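Long-range contacts in Exo-1,3/1,4-beta-glucanase (Pseudoalteromonas sp., PDB 3UT0), which probably hydrolyses beta-1,3- and beta-1,4-linked glucans from their ends, as a family 3 glycoside hydrolase with beta-glucosidase-like activity: residues M33-K38 with I342-I347; H298-G303 with M676-L681; D653-K658 with S668-S673; L703-L708 with P778-L783; K720-K725 with S791-D796. All coordinates share one frame; numbering follows the deposited sequence.

Contact 1: M33-K38 with I342-I347; sequences MTIEQK and IAESRI
Two helix starts lie side by side, with CA of Ile35 7.8 Å from CA of Glu344 and CA of Lys38 6.7 Å from CA of Ile347. They open helices 35-42 and 344-361 of the family 3 N-terminal domain, which belongs to the TIM-barrel clan. Thr34 and Gln37 form a capping box on the first helix. Gln37 N donates to Thr34 OG1 (3.1 Å), and Thr34 N returns a bond to Gln37 OE1 from above its carbonyl plane. Across the contact, aliphatic carbons meet beside a charged pair. CD1 of Ile347 touches CB and CD of Lys38, and the two side chains cross at about a right angle. With chi1 of Ile347 at 72° and chi2 extended, CD1 is carried to the Lys38 chain. Ile35 CG2 approaches the same methyl at 4.3 Å. Val337 of helix 326-339 packs on Ile35, Glu344 and Ile347. The extended Lys38 chain carries NZ up to the Glu344 carboxylate, but its stronger partner is Asn348 OD1. The carboxylate also lies beside Ile35, with OE2 3.9 Å from CG1. The salt bridge from Lys38 NZ to Glu344 OE2 is long and weak, at 3.5 Å.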
# COMPACT_ATOMS: atom_id res chain seq x y z
N MET A 33 -4.41 9.07 -35.32
CA MET A 33 -5.19 8.19 -34.46
C MET A 33 -6.63 8.64 -34.24
O MET A 33 -6.94 9.83 -34.26
CB MET A 33 -4.50 8.02 -33.10
CG MET A 33 -3.24 7.22 -33.16
SD MET A 33 -2.23 7.25 -31.68
CE MET A 33 -3.17 6.19 -30.59
N THR A 34 -7.52 7.66 -34.11
CA THR A 34 -8.90 7.97 -33.74
C THR A 34 -8.97 8.13 -32.23
O THR A 34 -8.04 7.76 -31.50
CB THR A 34 -9.85 6.84 -34.16
OG1 THR A 34 -9.43 5.61 -33.56
CG2 THR A 34 -9.82 6.65 -35.67
N ILE A 35 -10.07 8.70 -31.76
CA ILE A 35 -10.36 8.79 -30.34
C ILE A 35 -10.29 7.37 -29.72
O ILE A 35 -9.67 7.16 -28.69
CB ILE A 35 -11.71 9.43 -30.12
CG1 ILE A 35 -11.62 10.90 -30.56
CG2 ILE A 35 -12.16 9.25 -28.68
CD1 ILE A 35 -12.94 11.64 -30.59
N GLU A 36 -10.84 6.39 -30.44
CA GLU A 36 -10.90 5.01 -29.98
C GLU A 36 -9.50 4.44 -29.75
O GLU A 36 -9.25 3.79 -28.74
CB GLU A 36 -11.65 4.16 -31.01
CG GLU A 36 -13.17 4.28 -30.93
CD GLU A 36 -13.70 5.45 -31.72
OE1 GLU A 36 -12.88 6.28 -32.20
OE2 GLU A 36 -14.94 5.55 -31.84
N GLN A 37 -8.60 4.69 -30.69
CA GLN A 37 -7.23 4.22 -30.57
C GLN A 37 -6.46 4.88 -29.42
O GLN A 37 -5.66 4.24 -28.73
CB GLN A 37 -6.50 4.41 -31.91
CG GLN A 37 -7.00 3.45 -32.97
CD GLN A 37 -6.76 3.93 -34.40
OE1 GLN A 37 -6.31 5.05 -34.63
NE2 GLN A 37 -7.06 3.07 -35.37
N LYS A 38 -6.72 6.17 -29.21
CA LYS A 38 -6.07 6.92 -28.14
C LYS A 38 -6.48 6.39 -26.78
O LYS A 38 -5.65 6.05 -25.90
CB LYS A 38 -6.40 8.41 -28.27
CG LYS A 38 -5.86 9.09 -29.53
CD LYS A 38 -6.36 10.52 -29.64
CE LYS A 38 -5.95 11.14 -30.96
NZ LYS A 38 -6.35 12.59 -31.03
N ILE A 342 -14.57 14.71 -21.19
CA ILE A 342 -13.12 14.61 -21.16
C ILE A 342 -12.61 15.29 -22.43
O ILE A 342 -12.97 14.86 -23.53
CB ILE A 342 -12.63 13.16 -21.16
CG1 ILE A 342 -13.18 12.40 -19.97
CG2 ILE A 342 -11.10 13.12 -21.26
CD1 ILE A 342 -12.82 10.95 -19.99
N ALA A 343 -11.82 16.34 -22.32
CA ALA A 343 -11.38 17.06 -23.52
C ALA A 343 -10.39 16.19 -24.32
O ALA A 343 -9.60 15.47 -23.70
CB ALA A 343 -10.76 18.40 -23.14
N GLU A 344 -10.40 16.25 -25.66
CA GLU A 344 -9.40 15.45 -26.41
C GLU A 344 -7.98 15.82 -26.11
O GLU A 344 -7.12 14.96 -26.17
CB GLU A 344 -9.54 15.50 -27.94
CG GLU A 344 -10.55 14.64 -28.62
CD GLU A 344 -10.42 14.71 -30.14
OE1 GLU A 344 -11.29 15.30 -30.81
OE2 GLU A 344 -9.43 14.14 -30.68
N SER A 345 -7.73 17.08 -25.78
CA SER A 345 -6.37 17.50 -25.45
C SER A 345 -5.83 16.71 -24.28
O SER A 345 -4.64 16.42 -24.23
CB SER A 345 -6.33 18.99 -25.14
OG SER A 345 -7.05 19.26 -23.95
N ARG A 346 -6.72 16.31 -23.37
CA ARG A 346 -6.33 15.55 -22.19
C ARG A 346 -5.92 14.11 -22.58
O ARG A 346 -4.89 13.59 -22.12
CB ARG A 346 -7.45 15.55 -21.14
CG ARG A 346 -7.18 14.68 -19.91
CD ARG A 346 -6.23 15.30 -18.90
NE ARG A 346 -4.84 15.07 -19.24
CZ ARG A 346 -4.17 13.96 -18.94
NH1 ARG A 346 -4.79 12.96 -18.33
NH2 ARG A 346 -2.89 13.84 -19.29
N ILE A 347 -6.73 13.44 -23.40
CA ILE A 347 -6.34 12.12 -23.86
C ILE A 347 -5.10 12.19 -24.75
O ILE A 347 -4.27 11.31 -24.70
CB ILE A 347 -7.48 11.31 -24.52
CG1 ILE A 347 -7.83 11.87 -25.89
CG2 ILE A 347 -8.70 11.17 -23.58
CD1 ILE A 347 -8.86 11.03 -26.59

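Contact 2: H298-G303 with M676-L681; sequences HKFVEG and MQSVNL
Gln677 plugs its side-chain amide into the turn of backbone at 299-301. This is the tight part of the contact. NE2 donates to Lys299 O at 2.8 Å and to Val301 O at 2.9 Å. The two bonds are bent, at 145° and 131°, and Val301 O is met from above its carbonyl plane. The chain of Gln677 turns about CB-CG (chi2 -66°), which folds the amide back along its own strand. OE1 then accepts from Ser678 N at 3.0 Å. Three bonds thus fix the rotation of the amide, with NE2 turned to the loop. Its carbon CD lies only 3.1 Å from Phe300 O. That carbonyl is served by a water, which donates to Phe300 O and to Ser678 O and so bridges the two segments. The packing is looser beside this grip. Ser678 OG meets the Phe300 ring at its edge, 3.7 Å from CD1, while Lys299 CG lies over one ring face. The partly exposed side has little direct contact. The Glu302 carboxylate turns to Asn691 and Arg693. Residues 298-303 follow the last strand of the parallel sheet, 290-292, and strand 674-679 belongs to the C-terminal beta domain. The arrangement is an interdomain contact between a loop of the TIM-barrel-clan N-terminal domain and a strand of the galactose-binding-like beta domain.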
# COMPACT_ATOMS: atom_id res chain seq x y z
N HIS A 298 -9.85 3.87 -9.41
CA HIS A 298 -10.72 4.86 -10.03
C HIS A 298 -12.14 4.73 -9.47
O HIS A 298 -12.91 5.69 -9.50
CB HIS A 298 -10.73 4.72 -11.55
CG HIS A 298 -11.27 3.41 -12.01
ND1 HIS A 298 -10.51 2.26 -12.06
CD2 HIS A 298 -12.50 3.07 -12.47
CE1 HIS A 298 -11.25 1.27 -12.51
NE2 HIS A 298 -12.46 1.73 -12.76
N LYS A 299 -12.49 3.53 -9.02
CA LYS A 299 -13.85 3.27 -8.54
C LYS A 299 -14.15 4.07 -7.26
O LYS A 299 -15.30 4.21 -6.88
CB LYS A 299 -14.09 1.77 -8.40
CG LYS A 299 -13.71 1.17 -7.06
CD LYS A 299 -14.17 -0.26 -6.93
CE LYS A 299 -14.10 -0.77 -5.51
NZ LYS A 299 -14.58 -2.17 -5.41
N PHE A 300 -13.09 4.51 -6.56
CA PHE A 300 -13.26 5.25 -5.31
C PHE A 300 -13.36 6.76 -5.47
O PHE A 300 -13.62 7.47 -4.51
CB PHE A 300 -12.16 4.89 -4.32
CG PHE A 300 -12.11 3.44 -3.95
CD1 PHE A 300 -12.97 2.95 -2.98
CD2 PHE A 300 -11.20 2.57 -4.52
CE1 PHE A 300 -12.95 1.61 -2.61
CE2 PHE A 300 -11.16 1.23 -4.14
CZ PHE A 300 -12.04 0.75 -3.20
N VAL A 301 -13.15 7.23 -6.69
CA VAL A 301 -13.22 8.65 -6.98
C VAL A 301 -14.66 9.15 -7.03
O VAL A 301 -15.53 8.43 -7.51
CB VAL A 301 -12.49 8.92 -8.30
CG1 VAL A 301 -12.55 10.40 -8.67
CG2 VAL A 301 -11.03 8.51 -8.15
N GLU A 302 -14.91 10.36 -6.54
CA GLU A 302 -16.27 10.92 -6.51
C GLU A 302 -16.87 11.01 -7.91
O GLU A 302 -16.23 11.54 -8.82
CB GLU A 302 -16.31 12.30 -5.86
CG GLU A 302 -15.04 13.09 -5.97
CD GLU A 302 -15.19 14.48 -5.37
OE1 GLU A 302 -16.34 14.91 -5.14
OE2 GLU A 302 -14.16 15.08 -5.01
N GLY A 303 -18.06 10.44 -8.10
CA GLY A 303 -18.72 10.52 -9.38
C GLY A 303 -18.35 9.37 -10.29
O GLY A 303 -18.79 9.29 -11.44
N MET A 676 -21.78 10.34 -3.54
CA MET A 676 -21.48 9.49 -2.41
C MET A 676 -20.38 8.52 -2.78
O MET A 676 -20.44 7.88 -3.82
CB MET A 676 -22.72 8.70 -1.94
CG MET A 676 -22.40 7.65 -0.86
SD MET A 676 -23.83 6.69 -0.24
CE MET A 676 -23.96 5.46 -1.54
N GLN A 677 -19.39 8.39 -1.90
CA GLN A 677 -18.36 7.40 -2.06
C GLN A 677 -18.14 6.63 -0.78
O GLN A 677 -18.80 6.91 0.23
CB GLN A 677 -17.05 8.06 -2.51
CG GLN A 677 -16.82 7.99 -4.00
CD GLN A 677 -16.61 6.57 -4.49
OE1 GLN A 677 -16.39 5.64 -3.71
NE2 GLN A 677 -16.69 6.40 -5.80
N SER A 678 -17.24 5.65 -0.81
CA SER A 678 -16.89 4.94 0.41
C SER A 678 -15.54 5.42 0.94
O SER A 678 -14.64 5.72 0.16
CB SER A 678 -16.90 3.44 0.18
OG SER A 678 -15.91 3.07 -0.76
N VAL A 679 -15.43 5.50 2.26
CA VAL A 679 -14.18 5.85 2.93
C VAL A 679 -13.86 4.84 4.03
O VAL A 679 -14.66 3.96 4.33
CB VAL A 679 -14.21 7.28 3.52
CG1 VAL A 679 -14.38 8.32 2.43
CG2 VAL A 679 -15.31 7.42 4.57
N ASN A 680 -12.69 4.99 4.64
CA ASN A 680 -12.19 4.01 5.59
C ASN A 680 -11.92 4.64 6.95
O ASN A 680 -10.93 5.35 7.13
CB ASN A 680 -10.90 3.36 5.08
CG ASN A 680 -11.07 2.69 3.73
OD1 ASN A 680 -12.05 2.01 3.48
ND2 ASN A 680 -10.10 2.89 2.85
N LEU A 681 -12.81 4.39 7.92
CA LEU A 681 -12.56 4.82 9.29
C LEU A 681 -11.59 3.84 9.98
O LEU A 681 -10.47 4.22 10.32
CB LEU A 681 -13.88 4.92 10.07
CG LEU A 681 -13.80 5.40 11.52
CD1 LEU A 681 -12.81 6.55 11.67
CD2 LEU A 681 -15.16 5.88 11.92
O HOH W 1 -13.84 7.48 -1.92

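Contact 3: D653-K658 with S668-S673; sequences DTSTQK and SGDKQS
This is a polar loop-to-loop contact in the galactose-binding-like beta domain. It joins the loop after strand 647-653 to the loop between strands 666-667 and 674-679. The second loop holds a type I beta turn from Ser668 to Lys671, and Asp653 reaches into it. Asp670 N donates to Asp653 OD2 at 2.7 Å, almost straight at 168°. CG of Asp653 lies between its backbone N and carbonyl carbon (chi1 47°), which directs the carboxylate at the turn. Ser668 OG lies 3.0 Å from Asp653 OD2. The same hydroxyl is bonded to Leu674 N, where strand 674-679 begins. Thr656 lies against the turn at Gly669, with its CB 3.8 Å from Gly669 CA. The two aspartates slide past each other in opposite directions. Asp653 OD2 and Asp670 OD2 are 3.1 Å apart. Two like charges this close would tend to raise the pKa of one, though the donors around Asp670 would probably offset this. Asp670 is held by the residues that follow it. Its OD1 accepts from Gln672 N, an Asx turn, and from Ser673 N, an Asx motif. Both donors reach OD1 from the same face of the carboxylate plane. Ser673 CB lies 3.9 Å from Asp653 CB. On the other carboxylate oxygen, Ser673 OG donates to Asp670 OD2 at 2.5 Å.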
# COMPACT_ATOMS: atom_id res chain seq x y z
N ASP A 653 -31.60 15.83 -5.42
CA ASP A 653 -31.18 17.13 -5.93
C ASP A 653 -32.38 17.96 -6.31
O ASP A 653 -33.51 17.61 -5.99
CB ASP A 653 -30.21 16.99 -7.11
CG ASP A 653 -30.68 15.98 -8.15
OD1 ASP A 653 -31.91 15.89 -8.40
OD2 ASP A 653 -29.83 15.27 -8.71
N THR A 654 -32.12 19.06 -7.01
CA THR A 654 -33.15 20.05 -7.33
C THR A 654 -34.03 19.65 -8.50
O THR A 654 -35.21 19.98 -8.54
CB THR A 654 -32.51 21.40 -7.70
OG1 THR A 654 -31.20 21.49 -7.12
CG2 THR A 654 -33.37 22.54 -7.20
N SER A 655 -33.45 18.93 -9.46
CA SER A 655 -34.07 18.77 -10.77
C SER A 655 -34.59 17.38 -11.09
O SER A 655 -35.25 17.19 -12.11
CB SER A 655 -33.06 19.16 -11.84
OG SER A 655 -32.01 18.22 -11.88
N THR A 656 -34.29 16.40 -10.24
CA THR A 656 -34.63 15.01 -10.55
C THR A 656 -35.21 14.25 -9.38
O THR A 656 -35.15 14.70 -8.24
CB THR A 656 -33.39 14.24 -11.02
OG1 THR A 656 -32.38 14.33 -10.01
CG2 THR A 656 -32.85 14.83 -12.32
N GLN A 657 -35.77 13.08 -9.67
CA GLN A 657 -36.33 12.22 -8.63
C GLN A 657 -35.24 11.78 -7.66
O GLN A 657 -34.07 11.68 -8.03
CB GLN A 657 -37.02 11.00 -9.26
CG GLN A 657 -38.00 11.32 -10.40
CD GLN A 657 -37.35 11.35 -11.78
OE1 GLN A 657 -36.20 11.76 -11.94
NE2 GLN A 657 -38.10 10.91 -12.79
N LYS A 658 -35.62 11.55 -6.41
CA LYS A 658 -34.67 11.13 -5.39
C LYS A 658 -34.09 9.78 -5.76
O LYS A 658 -34.77 8.94 -6.35
CB LYS A 658 -35.36 11.07 -4.01
CG LYS A 658 -36.58 10.15 -3.95
CD LYS A 658 -37.29 10.26 -2.61
CE LYS A 658 -38.62 9.49 -2.62
NZ LYS A 658 -39.43 9.71 -1.38
N SER A 668 -26.69 11.78 -7.02
CA SER A 668 -28.08 12.19 -7.15
C SER A 668 -28.51 12.02 -8.60
O SER A 668 -27.72 11.59 -9.44
CB SER A 668 -28.26 13.63 -6.69
OG SER A 668 -27.32 14.48 -7.33
N GLY A 669 -29.76 12.35 -8.90
CA GLY A 669 -30.29 12.16 -10.23
C GLY A 669 -29.52 12.88 -11.31
O GLY A 669 -29.30 12.34 -12.41
N ASP A 670 -29.10 14.11 -11.01
CA ASP A 670 -28.39 14.93 -11.99
C ASP A 670 -26.93 14.52 -12.16
O ASP A 670 -26.17 15.20 -12.86
CB ASP A 670 -28.49 16.42 -11.64
CG ASP A 670 -27.86 16.76 -10.29
OD1 ASP A 670 -26.96 16.04 -9.82
OD2 ASP A 670 -28.28 17.77 -9.70
N LYS A 671 -26.53 13.45 -11.49
CA LYS A 671 -25.17 12.94 -11.54
C LYS A 671 -24.09 13.99 -11.19
O LYS A 671 -22.91 13.78 -11.46
CB LYS A 671 -24.89 12.33 -12.93
CG LYS A 671 -25.88 11.25 -13.37
CD LYS A 671 -25.69 9.93 -12.62
CE LYS A 671 -26.48 8.78 -13.24
NZ LYS A 671 -25.84 8.25 -14.49
N GLN A 672 -24.48 15.11 -10.60
CA GLN A 672 -23.51 16.16 -10.29
C GLN A 672 -23.62 16.80 -8.90
O GLN A 672 -22.60 17.09 -8.27
CB GLN A 672 -23.54 17.25 -11.37
CG GLN A 672 -23.03 16.81 -12.72
CD GLN A 672 -21.55 16.43 -12.70
OE1 GLN A 672 -20.80 16.89 -11.84
NE2 GLN A 672 -21.14 15.61 -13.65
N SER A 673 -24.84 17.00 -8.42
CA SER A 673 -25.07 17.78 -7.20
C SER A 673 -24.61 17.11 -5.91
O SER A 673 -24.01 17.76 -5.05
CB SER A 673 -26.54 18.18 -7.07
OG SER A 673 -26.89 19.13 -8.08

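Contact 4: L703-L708 with P778-L783; sequences LEPTPL and PITDAL
A short antiparallel beta bridge pairs Thr706 with Ile779 at the surface of the galactose-binding-like beta domain. It is a hydrogen-bonded pair. Thr706 N donates to Ile779 O at 3.0 Å, and Ile779 N donates back to Thr706 O at 2.9 Å. Prolines surround the bridge. Pro705 and Pro707 flank Thr706, Pro778 precedes Ile779, and none has a backbone N-H to give. They add apolar contact instead. Pro778 CB lies 4.2 Å from Pro705 CB and 4.3 Å from Pro707 CD. The alpha hydrogen of Pro705 also points at Ile779 O, with CA 3.3 Å away. Thr706 and Ile779 direct their side chains to the same face. CB of Ile779 packs close on Thr706 O, at 3.4 Å. Further out the Ile779 side chain meets Tyr702 and Met736 of neighbouring strands. Beyond the bridge the chain makes a classic beta bulge, where Thr780 and Asp781 both face Cys737. Asp781 turns its carboxylate to Ser701 and Arg784. On the first strand the hydroxyl of Thr706 folds back on its own chain: OG1 donates to Glu704 O at 2.6 Å, in the carbonyl plane.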
# COMPACT_ATOMS: atom_id res chain seq x y z
N LEU A 703 -36.84 2.19 4.52
CA LEU A 703 -37.54 1.79 3.30
C LEU A 703 -39.05 1.89 3.51
O LEU A 703 -39.79 2.29 2.62
CB LEU A 703 -37.15 0.37 2.88
CG LEU A 703 -35.96 0.20 1.91
CD1 LEU A 703 -36.08 1.16 0.73
CD2 LEU A 703 -34.64 0.37 2.61
N GLU A 704 -39.50 1.51 4.70
CA GLU A 704 -40.89 1.68 5.09
C GLU A 704 -40.97 2.49 6.39
O GLU A 704 -40.44 2.06 7.43
CB GLU A 704 -41.56 0.32 5.28
CG GLU A 704 -41.54 -0.55 4.04
CD GLU A 704 -42.14 -1.92 4.27
OE1 GLU A 704 -42.14 -2.38 5.43
OE2 GLU A 704 -42.62 -2.53 3.29
N PRO A 705 -41.62 3.67 6.34
CA PRO A 705 -41.82 4.57 7.49
C PRO A 705 -42.13 3.82 8.77
O PRO A 705 -43.05 3.01 8.80
CB PRO A 705 -43.01 5.42 7.06
CG PRO A 705 -42.88 5.49 5.59
CD PRO A 705 -42.30 4.17 5.14
N THR A 706 -41.34 4.07 9.80
CA THR A 706 -41.41 3.30 11.03
C THR A 706 -41.50 4.23 12.22
O THR A 706 -40.67 5.12 12.37
CB THR A 706 -40.15 2.43 11.20
OG1 THR A 706 -39.67 2.03 9.91
CG2 THR A 706 -40.45 1.20 12.05
N PRO A 707 -42.51 4.02 13.08
CA PRO A 707 -42.62 4.81 14.31
C PRO A 707 -41.37 4.60 15.14
O PRO A 707 -40.81 3.50 15.10
CB PRO A 707 -43.83 4.19 15.00
CG PRO A 707 -44.63 3.58 13.90
CD PRO A 707 -43.62 3.06 12.93
N LEU A 708 -40.93 5.62 15.85
CA LEU A 708 -39.73 5.50 16.68
C LEU A 708 -39.97 4.49 17.80
O LEU A 708 -41.00 4.55 18.48
CB LEU A 708 -39.34 6.84 17.28
CG LEU A 708 -38.11 6.83 18.18
CD1 LEU A 708 -36.89 6.38 17.38
CD2 LEU A 708 -37.88 8.20 18.84
N PRO A 778 -44.76 8.67 12.07
CA PRO A 778 -43.79 7.62 11.70
C PRO A 778 -42.60 8.19 10.94
O PRO A 778 -42.79 9.05 10.09
CB PRO A 778 -44.58 6.70 10.76
CG PRO A 778 -45.77 7.51 10.33
CD PRO A 778 -46.10 8.39 11.50
N ILE A 779 -41.40 7.68 11.23
CA ILE A 779 -40.15 8.27 10.75
C ILE A 779 -39.77 7.78 9.35
O ILE A 779 -39.80 6.59 9.07
CB ILE A 779 -39.00 8.01 11.76
CG1 ILE A 779 -39.26 8.75 13.06
CG2 ILE A 779 -37.65 8.43 11.20
CD1 ILE A 779 -39.54 10.22 12.84
N THR A 780 -39.42 8.71 8.48
CA THR A 780 -39.02 8.33 7.14
C THR A 780 -37.55 8.66 6.84
O THR A 780 -36.89 7.92 6.13
CB THR A 780 -39.99 8.89 6.09
OG1 THR A 780 -39.74 8.23 4.84
CG2 THR A 780 -39.80 10.38 5.93
N ASP A 781 -37.03 9.74 7.43
CA ASP A 781 -35.61 10.03 7.34
C ASP A 781 -34.97 10.06 8.71
O ASP A 781 -35.18 11.01 9.47
CB ASP A 781 -35.36 11.37 6.66
CG ASP A 781 -35.71 11.35 5.20
OD1 ASP A 781 -35.97 10.25 4.66
OD2 ASP A 781 -35.72 12.44 4.60
N ALA A 782 -34.19 9.03 9.00
CA ALA A 782 -33.53 8.90 10.30
C ALA A 782 -32.48 9.99 10.47
O ALA A 782 -32.26 10.50 11.57
CB ALA A 782 -32.90 7.54 10.45
N LEU A 783 -31.83 10.34 9.37
CA LEU A 783 -30.82 11.38 9.34
C LEU A 783 -31.01 12.17 8.05
O LEU A 783 -31.46 11.63 7.05
CB LEU A 783 -29.46 10.70 9.42
CG LEU A 783 -28.15 11.40 9.07
CD1 LEU A 783 -28.08 12.70 9.76
CD2 LEU A 783 -27.04 10.50 9.55

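Contact 5: K720-K725 with S791-D796; sequences KMRIDK and SLAIAD
Ser791 O is gripped by two backbone N-H groups, Asp724 N at 2.7 Å and Lys725 N at 3.2 Å. This is a classic beta bulge: Asp724 and Lys725 both face Ser791, and the register shifts by one. Beyond it strands 716-723 and 790-800 pair regularly, with local axes at 166°. Arg722 and Ala793 exchange two bonds, as do Lys720 and Ala795. Lys720 N meets Ala795 O at 2.7 Å. At that end Lys720 NZ forms a salt bridge with Asp796 OD2 at 3.0 Å, where OD2 offers its anti lone pair. The lysine bends only at its last torsion (chi4 62°), turning NZ to the carboxylate. Arg722 bends at chi3, and its NE makes a weak salt bridge to Asp724 OD1. A water donates to Asp724 OD2 and Leu792 O. Met721, Ile723, Leu792 and Ile794 share one face. There Met721 SD lies 4.2 Å from Leu792 CD2, and Leu792 CB presses on Arg722 O. Phe690 and Trp692 of strand 687-692 and Phe748 of a loop pack against Leu792. The other face carries Arg722 and Ala793, touched by Trp760 of strand 760-766 and Val679 of strand 674-679.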
# COMPACT_ATOMS: atom_id res chain seq x y z
N LYS A 720 -20.59 8.95 13.75
CA LYS A 720 -19.25 9.53 13.65
C LYS A 720 -19.21 10.38 12.39
O LYS A 720 -19.70 9.96 11.35
CB LYS A 720 -18.17 8.45 13.61
CG LYS A 720 -18.12 7.60 14.88
CD LYS A 720 -16.94 6.66 14.85
CE LYS A 720 -16.76 5.87 16.15
NZ LYS A 720 -17.94 5.01 16.42
N MET A 721 -18.65 11.58 12.49
CA MET A 721 -18.66 12.50 11.38
C MET A 721 -17.30 13.19 11.23
O MET A 721 -16.63 13.52 12.21
CB MET A 721 -19.79 13.54 11.52
CG MET A 721 -19.74 14.70 10.50
SD MET A 721 -21.05 15.91 10.68
CE MET A 721 -22.49 14.92 10.30
N ARG A 722 -16.86 13.33 9.98
CA ARG A 722 -15.67 14.09 9.66
C ARG A 722 -16.10 15.17 8.68
O ARG A 722 -16.78 14.88 7.71
CB ARG A 722 -14.62 13.17 9.01
CG ARG A 722 -13.34 13.87 8.54
CD ARG A 722 -12.35 12.87 7.94
NE ARG A 722 -12.73 12.44 6.60
CZ ARG A 722 -12.37 11.29 6.06
NH1 ARG A 722 -11.62 10.44 6.74
NH2 ARG A 722 -12.76 10.99 4.83
N ILE A 723 -15.74 16.41 8.95
CA ILE A 723 -16.07 17.48 8.01
C ILE A 723 -14.78 17.93 7.34
O ILE A 723 -13.93 18.56 7.97
CB ILE A 723 -16.77 18.67 8.71
CG1 ILE A 723 -18.08 18.22 9.35
CG2 ILE A 723 -17.04 19.80 7.73
CD1 ILE A 723 -18.88 19.34 9.95
N ASP A 724 -14.63 17.58 6.06
CA ASP A 724 -13.39 17.87 5.36
C ASP A 724 -13.32 19.35 5.05
O ASP A 724 -12.30 19.99 5.27
CB ASP A 724 -13.28 17.02 4.07
CG ASP A 724 -13.42 15.52 4.34
OD1 ASP A 724 -12.68 15.00 5.20
OD2 ASP A 724 -14.29 14.88 3.71
N LYS A 725 -14.43 19.88 4.55
CA LYS A 725 -14.54 21.30 4.23
C LYS A 725 -15.85 21.85 4.78
O LYS A 725 -16.93 21.39 4.38
CB LYS A 725 -14.49 21.54 2.71
CG LYS A 725 -13.19 21.13 2.04
CD LYS A 725 -13.11 21.63 0.61
CE LYS A 725 -13.05 23.15 0.55
NZ LYS A 725 -12.81 23.65 -0.84
N SER A 791 -18.39 19.07 2.42
CA SER A 791 -17.67 17.83 2.21
C SER A 791 -17.40 17.12 3.52
O SER A 791 -16.72 17.64 4.40
CB SER A 791 -16.36 18.08 1.45
OG SER A 791 -16.64 18.76 0.25
N LEU A 792 -17.92 15.91 3.64
CA LEU A 792 -17.85 15.22 4.91
C LEU A 792 -17.97 13.73 4.73
O LEU A 792 -18.27 13.24 3.64
CB LEU A 792 -18.94 15.75 5.85
CG LEU A 792 -20.40 15.73 5.43
CD1 LEU A 792 -20.95 14.31 5.31
CD2 LEU A 792 -21.18 16.47 6.49
N ALA A 793 -17.76 13.01 5.82
CA ALA A 793 -17.94 11.57 5.81
C ALA A 793 -18.66 11.18 7.07
O ALA A 793 -18.48 11.80 8.11
CB ALA A 793 -16.59 10.85 5.70
N ILE A 794 -19.47 10.12 6.96
CA ILE A 794 -20.33 9.63 8.02
C ILE A 794 -19.96 8.17 8.30
O ILE A 794 -19.61 7.42 7.38
CB ILE A 794 -21.79 9.70 7.55
CG1 ILE A 794 -22.33 11.11 7.60
CG2 ILE A 794 -22.69 8.83 8.37
CD1 ILE A 794 -23.68 11.22 6.94
N ALA A 795 -20.05 7.76 9.56
CA ALA A 795 -19.85 6.36 9.90
C ALA A 795 -20.47 5.97 11.23
O ALA A 795 -20.51 6.78 12.16
CB ALA A 795 -18.39 6.04 9.92
N ASP A 796 -20.92 4.73 11.31
CA ASP A 796 -21.38 4.12 12.55
C ASP A 796 -22.62 4.85 13.06
O ASP A 796 -22.64 5.36 14.17
CB ASP A 796 -20.28 4.12 13.62
CG ASP A 796 -19.14 3.19 13.28
OD1 ASP A 796 -19.28 2.37 12.33
OD2 ASP A 796 -18.11 3.26 13.99
O HOH W 2 -15.98 13.24 1.58

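How the contacts relate
Contact 1 stands apart in the N-terminal domain, its centre about 26 Å from that of contact 2. Contact 2 ties that domain to the C-terminal beta domain, which holds contacts 3, 4 and 5. Strand 674-679 carries one side of contact 2, and the turn of contact 3 leads straight into it. Contacts 2 and 5 reach the same sheet, with centres about 13 Å apart. They touch where Leu681 CD2 meets Lys720 CD at 3.5 Å and Val679 CG2 meets Ala793 CB at 3.8 Å. Contacts 4 and 5 use successive strands, 705-706 then 716-723 and 779-787 then 790-800; their centres are about 22 Å apart. All five lie away from the annotated calcium-binding residues.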